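Major allergen Alt a 1 (Alternaria alternata, PDB 3V0R) may bind plant thaumatin-like proteins and inhibit their beta-glucanase activity, as a secreted, disulfide-linked homodimeric beta-barrel allergen. Local coordinates at residues 19-24 / 32-37; 23-28 / 114-119; 58-63 / 74-79. All coordinates share one frame; numbering follows the deposited sequence. Where two conformers were deposited one is given.

Contact 1: 19-24 / 32-37; sequences SEFYGR and NSLGFN. With 0FU (2,5,6-triaminopyrimidin-4-ol), chain M; 0FU (2,5,6-triaminopyrimidin-4-ol), chain K; SO4 (sulfate ion), chain B.
Tyr22 and Gly35 exchange two backbone hydrogen bonds, Tyr22 N to Gly35 O at 2.8 Å and Gly35 N back to Tyr22 O. Ser19 and Asn37 make a second such pair, in which Asn37 N reaches Ser19 O at 2.8 Å and 170°. Between these pairs the register slips by one residue, a beta bulge at Glu20 and Phe21. Water 2 donates to Glu20 O, with a weak second bond to Asn37 OD1, whose main partner is Thr49. At the other end Asn32 N bonds Arg24 O; Asn32 ND2 lies over one face of the Arg24 guanidinium, the two planes steeply inclined (76°), while Arg24 NE pairs with Asp113. On the face away from Tyr22, the far end of the Phe21 ring meets Leu34, CZ to CD1 3.5 Å. Tyr22, CG anti to its backbone N (chi1 -180°), sets its ring beside two bound triaminopyrimidines, an amino group of one over a ring face; the fit is approximate, since Tyr22 has two conformers. The other ligand rests directly on the backbone, its N1 3.4 Å from Gly35 CA. This is a bulged antiparallel beta hairpin of the barrel, forming one wall of the triaminopyrimidine pocket near the second subunit.

Contact 2: 23-28 / 114-119; sequences GRKPEG and FVCQGV. With SO4 (sulfate ion), chain B.
With chi1 at -62° and an extended chain beyond CG, Lys25 reaches out so that its CE passes 4.2 Å from Cys116 SG before the amine leads away. In Cys116, chi1 of -51° puts SG beside the backbone N, where it is bonded to Cys104 SG; Cys116 CB is 3.8 Å from Gly23 O. Phe114, on the same face, swings its ring back toward the turn that Lys25 opens, and CD2 stops 4.0 Å from Gly28 CA. That turn is a type I beta turn from Lys25 to Gly28, with a weak bond from Gly28 N to Lys25 O; the positive phi of Gly28 suits glycine. Lys25 O thus takes two backbone N-H groups, the stronger from Phe114 N at 2.9 Å.

On the other face, the aliphatic part of Arg24 crosses Val115, CG to CG1 at 4.1 Å in one of the two conformers of Val115. Arg24 NH1 goes on to a weak bond with a sulfate ion, which Asn109 and Lys17 of the second subunit also hold. The backbones are joined by two antiparallel hydrogen-bonded pairs, Gly23 with Cys116 and Lys25 with Phe114. The straightest of the four bonds is Cys116 N to Gly23 O, 2.8 Å and 169°. Between these pairs, Arg24 and Val115 form a non-hydrogen-bonded pair.

Gly23 has no side chain on the Cys116 face, where the disulfide ties strand 114-128 to strand 93-106. On its other flank strand 15-25 pairs with strand 33-40, so the contact joins the first and last strands of the chain within the barrel sheet, while Val115 packs on Glu20 of the second subunit.

Contact 3: 58-63 / 74-79; sequences EDHKWY and SFDSDR
Asp59 and Ser77 join an irregular loop, 58-63, to the end of strand 72-76, near the edge of the antiparallel barrel sheet. Two of the hydrogen bonds converge on one carboxylate oxygen: Asp59 OD1 accepts from Ser77 N and from Ser77 OG, each at 2.9 Å. Both donors approach from the same face of the carboxylate, the hydroxyl on the syn side and the backbone N-H from well above the plane. The hydroxyl gets there because chi1 of Ser77, 59°, tucks OG between its own N and carbonyl carbon. One backbone bond crosses as well, His60 N to Phe75 O at 3.1 Å. The same carbonyl oxygen takes a CA-H...O contact from Asp59 CA.

Water bridging completes the polar link: water 3 donates to Glu58 O and Lys61 O and accepts from Phe75 N, linking the loop carbonyls to the strand N-H. Glu58 N is held in turn by the hydroxyl of Tyr63.

The salt bridges lie within 74-79. Arg79 grips Asp78 side-on, through NE to OD1 and NH2 to OD2, while Asp76 OD2 lies over the guanidinium face and pairs by charge alone. The other oxygen, Asp76 OD1, faces the edge of the His60 ring, 4.2 Å from ND1, a placement that would favour a protonated histidine if it has any effect.

Apolar packing is thin. The Trp62 ring, which makes a cation-pi contact with Lys85, approaches Ser74 with its six-membered ring, CE3 lying 4.0 Å from Ser74 CB.

Contact 1 is the buried one; contact 2 is partly buried toward the dimer interface, and contact 3 is partly buried, with an exposed loop over a buried strand. Contacts 1 and 2 share Gly23 and Arg24 and use the two flanks of strand 15-25, which takes strand 33-40 on one side and strand 114-128 on the other; Phe21 O probably continues the second pairing to Gly118 N. Both depend on antiparallel backbone ladders, that of contact 1 broken by a bulge, and both touch the second subunit. Contact 3 has one backbone bond and otherwise relies on a carboxylate, a serine hydroxyl and a water. Its Phe75 nevertheless packs on Phe21 and Leu34 of contact 1, whereas contacts 2 and 3 do not touch.

Contact 1: 19-24 / 32-37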
loop_
_atom_site.group_PDB
_atom_site.type_symbol
_atom_site.label_atom_id
_atom_site.label_comp_id
_atom_site.label_asym_id
_atom_site.label_seq_id
_atom_site.Cartn_x
_atom_site.Cartn_y
_atom_site.Cartn_z
ATOM N N SER A 19 13.191 -3.279 15.121
ATOM C CA SER A 19 13.450 -1.886 15.496
ATOM C C SER A 19 12.248 -0.989 15.129
ATOM O O SER A 19 11.300 -1.396 14.419
ATOM C CB SER A 19 14.708 -1.321 14.793
ATOM O OG SER A 19 14.527 -1.373 13.393
ATOM N N GLU A 20 12.318 0.244 15.620
ATOM C CA GLU A 20 11.248 1.262 15.357
ATOM C C GLU A 20 9.815 0.781 15.646
ATOM O O GLU A 20 8.834 1.001 14.919
ATOM C CB GLU A 20 11.453 1.923 13.972
ATOM C CG GLU A 20 12.901 2.207 13.455
ATOM C CD GLU A 20 14.048 2.725 14.439
ATOM O OE1 GLU A 20 15.128 2.218 14.153
ATOM O OE2 GLU A 20 13.997 3.635 15.389
ATOM N N PHE A 21 9.668 0.125 16.783
ATOM C CA PHE A 21 8.347 -0.219 17.259
ATOM C C PHE A 21 7.542 1.054 17.437
ATOM O O PHE A 21 8.050 2.058 17.922
ATOM C CB PHE A 21 8.427 -0.905 18.651
ATOM C CG PHE A 21 7.089 -1.204 19.255
ATOM C CD1 PHE A 21 6.336 -2.214 18.791
ATOM C CD2 PHE A 21 6.578 -0.404 20.226
ATOM C CE1 PHE A 21 5.111 -2.525 19.374
ATOM C CE2 PHE A 21 5.339 -0.647 20.814
ATOM C CZ PHE A 21 4.591 -1.716 20.365
ATOM N N TYR A 22 6.284 1.016 17.008
ATOM C CA TYR A 22 5.317 2.095 17.245
ATOM C C TYR A 22 4.024 1.460 17.660
ATOM O O TYR A 22 3.719 0.369 17.264
ATOM C CB TYR A 22 5.081 2.934 15.967
ATOM C CG TYR A 22 4.086 4.106 16.068
ATOM C CD1 TYR A 22 4.528 5.441 16.270
ATOM C CD2 TYR A 22 2.718 3.917 15.877
ATOM C CE1 TYR A 22 3.629 6.513 16.304
ATOM C CE2 TYR A 22 1.816 4.991 15.950
ATOM C CZ TYR A 22 2.265 6.271 16.179
ATOM O OH TYR A 22 1.366 7.325 16.168
ATOM N N GLY A 23 3.236 2.183 18.432
ATOM C CA GLY A 23 1.844 1.811 18.659
ATOM C C GLY A 23 1.023 2.978 19.176
ATOM O O GLY A 23 1.568 3.905 19.760
ATOM N N ARG A 24 -0.270 2.941 18.931
ATOM C CA ARG A 24 -1.141 3.963 19.436
ATOM C C ARG A 24 -2.254 3.293 20.244
ATOM O O ARG A 24 -2.857 2.347 19.778
ATOM C CB ARG A 24 -1.731 4.804 18.302
ATOM C CG ARG A 24 -2.711 5.841 18.855
ATOM C CD ARG A 24 -3.296 6.695 17.774
ATOM N NE ARG A 24 -4.359 7.517 18.324
ATOM C CZ ARG A 24 -5.467 7.816 17.702
ATOM N NH1 ARG A 24 -6.398 8.548 18.308
ATOM N NH2 ARG A 24 -5.638 7.492 16.431
ATOM N N ASN A 32 -4.814 0.581 18.542
ATOM C CA ASN A 32 -5.520 0.609 17.276
ATOM C C ASN A 32 -4.554 0.601 16.112
ATOM O O ASN A 32 -4.977 0.502 14.964
ATOM C CB ASN A 32 -6.558 1.747 17.152
ATOM C CG ASN A 32 -5.938 3.123 17.057
ATOM O OD1 ASN A 32 -4.705 3.285 17.080
ATOM N ND2 ASN A 32 -6.800 4.140 16.966
ATOM N N SER A 33 -3.265 0.742 16.424
ATOM C CA SER A 33 -2.218 0.773 15.425
ATOM C C SER A 33 -0.951 0.214 16.068
ATOM O O SER A 33 -0.592 0.649 17.127
ATOM C CB SER A 33 -2.005 2.210 14.921
ATOM O OG SER A 33 -1.013 2.233 13.893
ATOM N N LEU A 34 -0.270 -0.712 15.391
ATOM C CA LEU A 34 0.943 -1.315 15.895
ATOM C C LEU A 34 1.853 -1.644 14.730
ATOM O O LEU A 34 1.379 -2.129 13.691
ATOM C CB LEU A 34 0.544 -2.618 16.634
ATOM C CG LEU A 34 1.234 -3.243 17.803
ATOM C CD1 LEU A 34 1.410 -2.348 18.978
ATOM C CD2 LEU A 34 0.329 -4.398 18.266
ATOM N N GLY A 35 3.143 -1.416 14.892
ATOM C CA GLY A 35 4.095 -1.755 13.873
ATOM C C GLY A 35 5.541 -1.746 14.295
ATOM O O GLY A 35 5.894 -1.219 15.342
ATOM N N PHE A 36 6.392 -2.306 13.428
ATOM C CA PHE A 36 7.819 -2.393 13.707
ATOM C C PHE A 36 8.544 -2.794 12.446
ATOM O O PHE A 36 7.920 -3.214 11.492
ATOM C CB PHE A 36 8.110 -3.405 14.848
ATOM C CG PHE A 36 7.467 -4.716 14.638
ATOM C CD1 PHE A 36 6.182 -4.967 15.142
ATOM C CD2 PHE A 36 8.125 -5.733 13.921
ATOM C CE1 PHE A 36 5.564 -6.177 14.903
ATOM C CE2 PHE A 36 7.488 -6.958 13.683
ATOM C CZ PHE A 36 6.218 -7.171 14.176
ATOM N N ASN A 37 9.831 -2.544 12.390
ATOM C CA ASN A 37 10.661 -2.869 11.223
ATOM C C ASN A 37 11.366 -4.179 11.493
ATOM O O ASN A 37 11.777 -4.453 12.669
ATOM C CB ASN A 37 11.715 -1.782 10.988
ATOM C CG ASN A 37 11.118 -0.465 10.467
ATOM O OD1 ASN A 37 9.976 -0.440 9.919
ATOM N ND2 ASN A 37 11.914 0.640 10.567
HETATM C C4 0FU M . 3.536 1.312 9.778
HETATM N N3 0FU M . 2.639 1.367 10.770
HETATM C C2 0FU M . 3.053 1.351 12.055
HETATM N NAA 0FU M . 2.092 1.413 13.000
HETATM N N1 0FU M . 4.377 1.296 12.387
HETATM C C6 0FU M . 5.306 1.233 11.421
HETATM N NAB 0FU M . 6.610 1.151 11.713
HETATM C C5 0FU M . 4.875 1.250 10.087
HETATM N NAC 0FU M . 5.712 1.185 9.051
HETATM O O4 0FU M . 3.205 1.337 8.462
HETATM C C4 0FU K . 3.810 4.348 10.022
HETATM N N3 0FU K . 5.110 4.186 9.679
HETATM C C2 0FU K . 6.071 4.423 10.609
HETATM N NAA 0FU K . 7.359 4.273 10.256
HETATM N N1 0FU K . 5.767 4.791 11.879
HETATM C C6 0FU K . 4.485 4.989 12.223
HETATM N NAB 0FU K . 4.029 5.394 13.421
HETATM C C5 0FU K . 3.519 4.754 11.306
HETATM N NAC 0FU K . 2.266 4.929 11.687
HETATM O O4 0FU K . 2.728 4.141 9.181
HETATM S S SO4 B . -9.513 10.232 15.768
HETATM O O1 SO4 B . -8.660 11.185 14.979
HETATM O O2 SO4 B . -9.826 10.875 17.079
HETATM O O3 SO4 B . -10.769 9.960 15.000
HETATM O O4 SO4 B . -8.861 8.925 16.078
HETATM O O HOH W 1 14.926 -3.660 11.981
HETATM O O HOH W 2 8.422 1.088 12.271
#

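Contact 2: 23-28 / 114-119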
loop_
_atom_site.group_PDB
_atom_site.type_symbol
_atom_site.label_atom_id
_atom_site.label_comp_id
_atom_site.label_asym_id
_atom_site.label_seq_id
_atom_site.Cartn_x
_atom_site.Cartn_y
_atom_site.Cartn_z
ATOM N N GLY A 23 3.236 2.183 18.432
ATOM C CA GLY A 23 1.844 1.811 18.659
ATOM C C GLY A 23 1.023 2.978 19.176
ATOM O O GLY A 23 1.568 3.905 19.760
ATOM N N ARG A 24 -0.270 2.941 18.931
ATOM C CA ARG A 24 -1.141 3.963 19.436
ATOM C C ARG A 24 -2.254 3.293 20.244
ATOM O O ARG A 24 -2.857 2.347 19.778
ATOM C CB ARG A 24 -1.731 4.804 18.302
ATOM C CG ARG A 24 -2.711 5.841 18.855
ATOM C CD ARG A 24 -3.296 6.695 17.774
ATOM N NE ARG A 24 -4.359 7.517 18.324
ATOM C CZ ARG A 24 -5.467 7.816 17.702
ATOM N NH1 ARG A 24 -6.398 8.548 18.308
ATOM N NH2 ARG A 24 -5.638 7.492 16.431
ATOM N N LYS A 25 -2.481 3.804 21.431
ATOM C CA LYS A 25 -3.590 3.399 22.300
ATOM C C LYS A 25 -4.519 4.601 22.437
ATOM O O LYS A 25 -4.230 5.516 23.207
ATOM C CB LYS A 25 -3.038 3.038 23.694
ATOM C CG LYS A 25 -2.064 1.860 23.695
ATOM C CD LYS A 25 -1.513 1.659 25.115
ATOM C CE LYS A 25 -0.650 0.401 25.202
ATOM N NZ LYS A 25 0.111 0.393 26.537
ATOM N N PRO A 26 -5.608 4.639 21.674
ATOM C CA PRO A 26 -6.478 5.824 21.570
ATOM C C PRO A 26 -7.196 6.144 22.852
ATOM O O PRO A 26 -7.546 7.326 23.108
ATOM C CB PRO A 26 -7.476 5.433 20.465
ATOM C CG PRO A 26 -7.403 3.953 20.360
ATOM C CD PRO A 26 -6.040 3.553 20.779
ATOM N N GLU A 27 -7.405 5.105 23.653
ATOM C CA GLU A 27 -8.019 5.267 24.943
ATOM C C GLU A 27 -7.148 4.767 26.075
ATOM O O GLU A 27 -7.630 4.548 27.178
ATOM C CB GLU A 27 -9.380 4.548 24.950
ATOM C CG GLU A 27 -10.330 5.092 23.892
ATOM C CD GLU A 27 -10.686 6.574 24.113
ATOM O OE1 GLU A 27 -10.588 7.065 25.257
ATOM O OE2 GLU A 27 -11.098 7.268 23.154
ATOM N N GLY A 28 -5.859 4.599 25.809
ATOM C CA GLY A 28 -4.890 4.226 26.797
ATOM C C GLY A 28 -4.909 2.759 27.164
ATOM O O GLY A 28 -4.251 2.389 28.105
ATOM N N PHE A 114 -2.524 7.770 23.894
ATOM C CA PHE A 114 -1.114 7.535 24.158
ATOM C C PHE A 114 -0.473 6.954 22.929
ATOM O O PHE A 114 -1.109 6.189 22.204
ATOM C CB PHE A 114 -0.925 6.568 25.329
ATOM C CG PHE A 114 -1.149 7.223 26.638
ATOM C CD1 PHE A 114 -0.078 7.755 27.348
ATOM C CD2 PHE A 114 -2.425 7.391 27.126
ATOM C CE1 PHE A 114 -0.301 8.439 28.540
ATOM C CE2 PHE A 114 -2.661 8.056 28.336
ATOM C CZ PHE A 114 -1.583 8.581 29.039
ATOM N N VAL A 115 0.756 7.374 22.674
ATOM C CA VAL A 115 1.541 6.820 21.604
ATOM C C VAL A 115 2.805 6.218 22.232
ATOM O O VAL A 115 3.373 6.799 23.169
ATOM C CB VAL A 115 1.819 7.859 20.505
ATOM C CG1 VAL A 115 0.524 8.225 19.780
ATOM C CG2 VAL A 115 2.463 9.110 21.089
ATOM N N CYS A 116 3.203 5.031 21.751
ATOM C CA CYS A 116 4.290 4.245 22.282
ATOM C C CYS A 116 5.365 4.108 21.211
ATOM O O CYS A 116 5.035 3.923 20.041
ATOM C CB CYS A 116 3.795 2.824 22.698
ATOM S SG CYS A 116 2.329 2.964 23.756
ATOM N N GLN A 117 6.633 4.254 21.555
ATOM C CA GLN A 117 7.660 3.974 20.610
ATOM C C GLN A 117 8.809 3.174 21.242
ATOM O O GLN A 117 9.054 3.296 22.464
ATOM C CB GLN A 117 8.155 5.288 19.915
ATOM C CG GLN A 117 8.745 6.260 20.930
ATOM C CD GLN A 117 9.147 7.682 20.386
ATOM O OE1 GLN A 117 8.311 8.440 19.804
ATOM N NE2 GLN A 117 10.465 8.017 20.528
ATOM N N GLY A 118 9.454 2.341 20.406
ATOM C CA GLY A 118 10.517 1.465 20.862
ATOM C C GLY A 118 11.663 2.318 21.470
ATOM O O GLY A 118 11.925 3.459 21.019
ATOM N N VAL A 119 12.255 1.801 22.540
ATOM C CA VAL A 119 13.433 2.412 23.163
ATOM C C VAL A 119 14.709 1.600 22.947
ATOM O O VAL A 119 15.795 2.062 23.279
ATOM C CB VAL A 119 13.214 2.714 24.644
ATOM C CG1 VAL A 119 12.065 3.695 24.794
ATOM C CG2 VAL A 119 12.984 1.453 25.465
HETATM S S SO4 B . -9.513 10.232 15.768
HETATM O O1 SO4 B . -8.660 11.185 14.979
HETATM O O2 SO4 B . -9.826 10.875 17.079
HETATM O O3 SO4 B . -10.769 9.960 15.000
HETATM O O4 SO4 B . -8.861 8.925 16.078
#

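Contact 3: 58-63 / 74-79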
loop_
_atom_site.group_PDB
_atom_site.type_symbol
_atom_site.label_atom_id
_atom_site.label_comp_id
_atom_site.label_asym_id
_atom_site.label_seq_id
_atom_site.Cartn_x
_atom_site.Cartn_y
_atom_site.Cartn_z
ATOM N N GLU A 58 -6.425 -7.003 18.703
ATOM C CA GLU A 58 -6.550 -8.008 19.731
ATOM C C GLU A 58 -5.170 -8.607 20.068
ATOM O O GLU A 58 -4.300 -8.759 19.166
ATOM C CB GLU A 58 -7.471 -9.140 19.243
ATOM C CG GLU A 58 -8.838 -8.681 18.707
ATOM C CD GLU A 58 -9.727 -7.996 19.732
ATOM O OE1 GLU A 58 -9.487 -8.124 20.953
ATOM O OE2 GLU A 58 -10.726 -7.312 19.314
ATOM N N ASP A 59 -4.975 -8.921 21.357
ATOM C CA ASP A 59 -3.876 -9.780 21.774
ATOM C C ASP A 59 -4.081 -11.251 21.318
ATOM O O ASP A 59 -5.192 -11.719 21.077
ATOM C CB ASP A 59 -3.609 -9.701 23.283
ATOM C CG ASP A 59 -3.338 -8.284 23.756
ATOM O OD1 ASP A 59 -2.435 -7.580 23.237
ATOM O OD2 ASP A 59 -4.111 -7.819 24.622
ATOM N N HIS A 60 -2.975 -11.977 21.220
ATOM C CA HIS A 60 -2.967 -13.361 20.828
ATOM C C HIS A 60 -3.826 -13.669 19.626
ATOM O O HIS A 60 -4.637 -14.572 19.667
ATOM C CB HIS A 60 -3.259 -14.330 21.958
ATOM C CG HIS A 60 -4.383 -13.980 22.806
ATOM N ND1 HIS A 60 -4.233 -13.237 23.935
ATOM C CD2 HIS A 60 -5.722 -14.374 22.756
ATOM C CE1 HIS A 60 -5.420 -13.095 24.547
ATOM N NE2 HIS A 60 -6.356 -13.780 23.830
ATOM N N LYS A 61 -3.653 -12.863 18.585
ATOM C CA LYS A 61 -4.342 -13.059 17.312
ATOM C C LYS A 61 -3.364 -12.828 16.179
ATOM O O LYS A 61 -2.617 -11.905 16.224
ATOM C CB LYS A 61 -5.476 -12.082 17.213
ATOM C CG LYS A 61 -6.231 -12.206 15.912
ATOM C CD LYS A 61 -7.317 -11.162 15.801
ATOM C CE LYS A 61 -8.088 -11.473 14.498
ATOM N NZ LYS A 61 -8.924 -10.326 14.234
ATOM N N TRP A 62 -3.368 -13.681 15.156
ATOM C CA TRP A 62 -2.441 -13.514 14.027
ATOM C C TRP A 62 -2.890 -12.373 13.148
ATOM O O TRP A 62 -4.070 -12.297 12.780
ATOM C CB TRP A 62 -2.431 -14.747 13.136
ATOM C CG TRP A 62 -1.770 -15.963 13.763
ATOM C CD1 TRP A 62 -2.343 -17.203 13.999
ATOM C CD2 TRP A 62 -0.421 -16.083 14.200
ATOM N NE1 TRP A 62 -1.424 -18.050 14.574
ATOM C CE2 TRP A 62 -0.276 -17.437 14.738
ATOM C CE3 TRP A 62 0.666 -15.239 14.236
ATOM C CZ2 TRP A 62 0.881 -17.881 15.253
ATOM C CZ3 TRP A 62 1.816 -15.723 14.773
ATOM C CH2 TRP A 62 1.906 -17.034 15.263
ATOM N N TYR A 63 -1.974 -11.487 12.805
ATOM C CA TYR A 63 -2.210 -10.471 11.810
ATOM C C TYR A 63 -1.142 -10.658 10.751
ATOM O O TYR A 63 -0.012 -10.976 11.050
ATOM C CB TYR A 63 -2.085 -9.064 12.420
ATOM C CG TYR A 63 -3.182 -8.721 13.386
ATOM C CD1 TYR A 63 -4.400 -8.253 12.901
ATOM C CD2 TYR A 63 -3.017 -8.824 14.759
ATOM C CE1 TYR A 63 -5.453 -7.932 13.770
ATOM C CE2 TYR A 63 -4.088 -8.521 15.632
ATOM C CZ TYR A 63 -5.275 -8.068 15.113
ATOM O OH TYR A 63 -6.314 -7.750 15.956
ATOM N N SER A 74 1.795 -11.870 16.054
ATOM C CA SER A 74 0.868 -11.713 17.123
ATOM C C SER A 74 1.542 -10.932 18.248
ATOM O O SER A 74 2.762 -10.923 18.321
ATOM C CB SER A 74 0.472 -13.123 17.609
ATOM O OG SER A 74 -0.570 -13.082 18.561
ATOM N N PHE A 75 0.782 -10.261 19.094
ATOM C CA PHE A 75 1.345 -9.431 20.158
ATOM C C PHE A 75 0.624 -9.736 21.431
ATOM O O PHE A 75 -0.617 -9.905 21.434
ATOM C CB PHE A 75 1.228 -7.936 19.778
ATOM C CG PHE A 75 2.218 -7.029 20.447
ATOM C CD1 PHE A 75 3.573 -7.121 20.149
ATOM C CD2 PHE A 75 1.812 -6.082 21.325
ATOM C CE1 PHE A 75 4.499 -6.304 20.803
ATOM C CE2 PHE A 75 2.725 -5.246 21.984
ATOM C CZ PHE A 75 4.073 -5.375 21.726
ATOM N N ASP A 76 1.357 -9.791 22.560
ATOM C CA ASP A 76 0.768 -9.822 23.891
ATOM C C ASP A 76 1.074 -8.483 24.507
ATOM O O ASP A 76 2.170 -8.249 24.942
ATOM C CB ASP A 76 1.415 -10.950 24.721
ATOM C CG ASP A 76 0.834 -12.339 24.392
ATOM O OD1 ASP A 76 -0.143 -12.474 23.627
ATOM O OD2 ASP A 76 1.346 -13.326 24.944
ATOM N N SER A 77 0.089 -7.604 24.591
ATOM C CA SER A 77 0.375 -6.272 25.043
ATOM C C SER A 77 0.726 -6.230 26.517
ATOM O O SER A 77 1.467 -5.348 26.903
ATOM C CB SER A 77 -0.781 -5.297 24.751
ATOM O OG SER A 77 -1.960 -5.771 25.400
ATOM N N ASP A 78 0.280 -7.209 27.324
ATOM C CA ASP A 78 0.621 -7.205 28.746
ATOM C C ASP A 78 2.155 -7.320 29.016
ATOM O O ASP A 78 2.613 -6.884 30.043
ATOM C CB ASP A 78 -0.111 -8.373 29.498
ATOM C CG ASP A 78 0.344 -9.820 29.009
ATOM O OD1 ASP A 78 0.995 -9.956 28.000
ATOM O OD2 ASP A 78 0.043 -10.822 29.676
ATOM N N ARG A 79 2.920 -7.875 28.098
ATOM C CA ARG A 79 4.341 -8.129 28.319
ATOM C C ARG A 79 5.186 -7.562 27.174
ATOM O O ARG A 79 6.380 -7.851 27.080
ATOM C CB ARG A 79 4.544 -9.627 28.450
ATOM C CG ARG A 79 4.270 -10.368 27.149
ATOM C CD ARG A 79 4.115 -11.878 27.320
ATOM N NE ARG A 79 2.847 -12.181 27.927
ATOM C CZ ARG A 79 2.332 -13.407 28.092
ATOM N NH1 ARG A 79 2.976 -14.507 27.715
ATOM N NH2 ARG A 79 1.131 -13.543 28.680
HETATM O O HOH W 3 -2.097 -10.038 18.193
#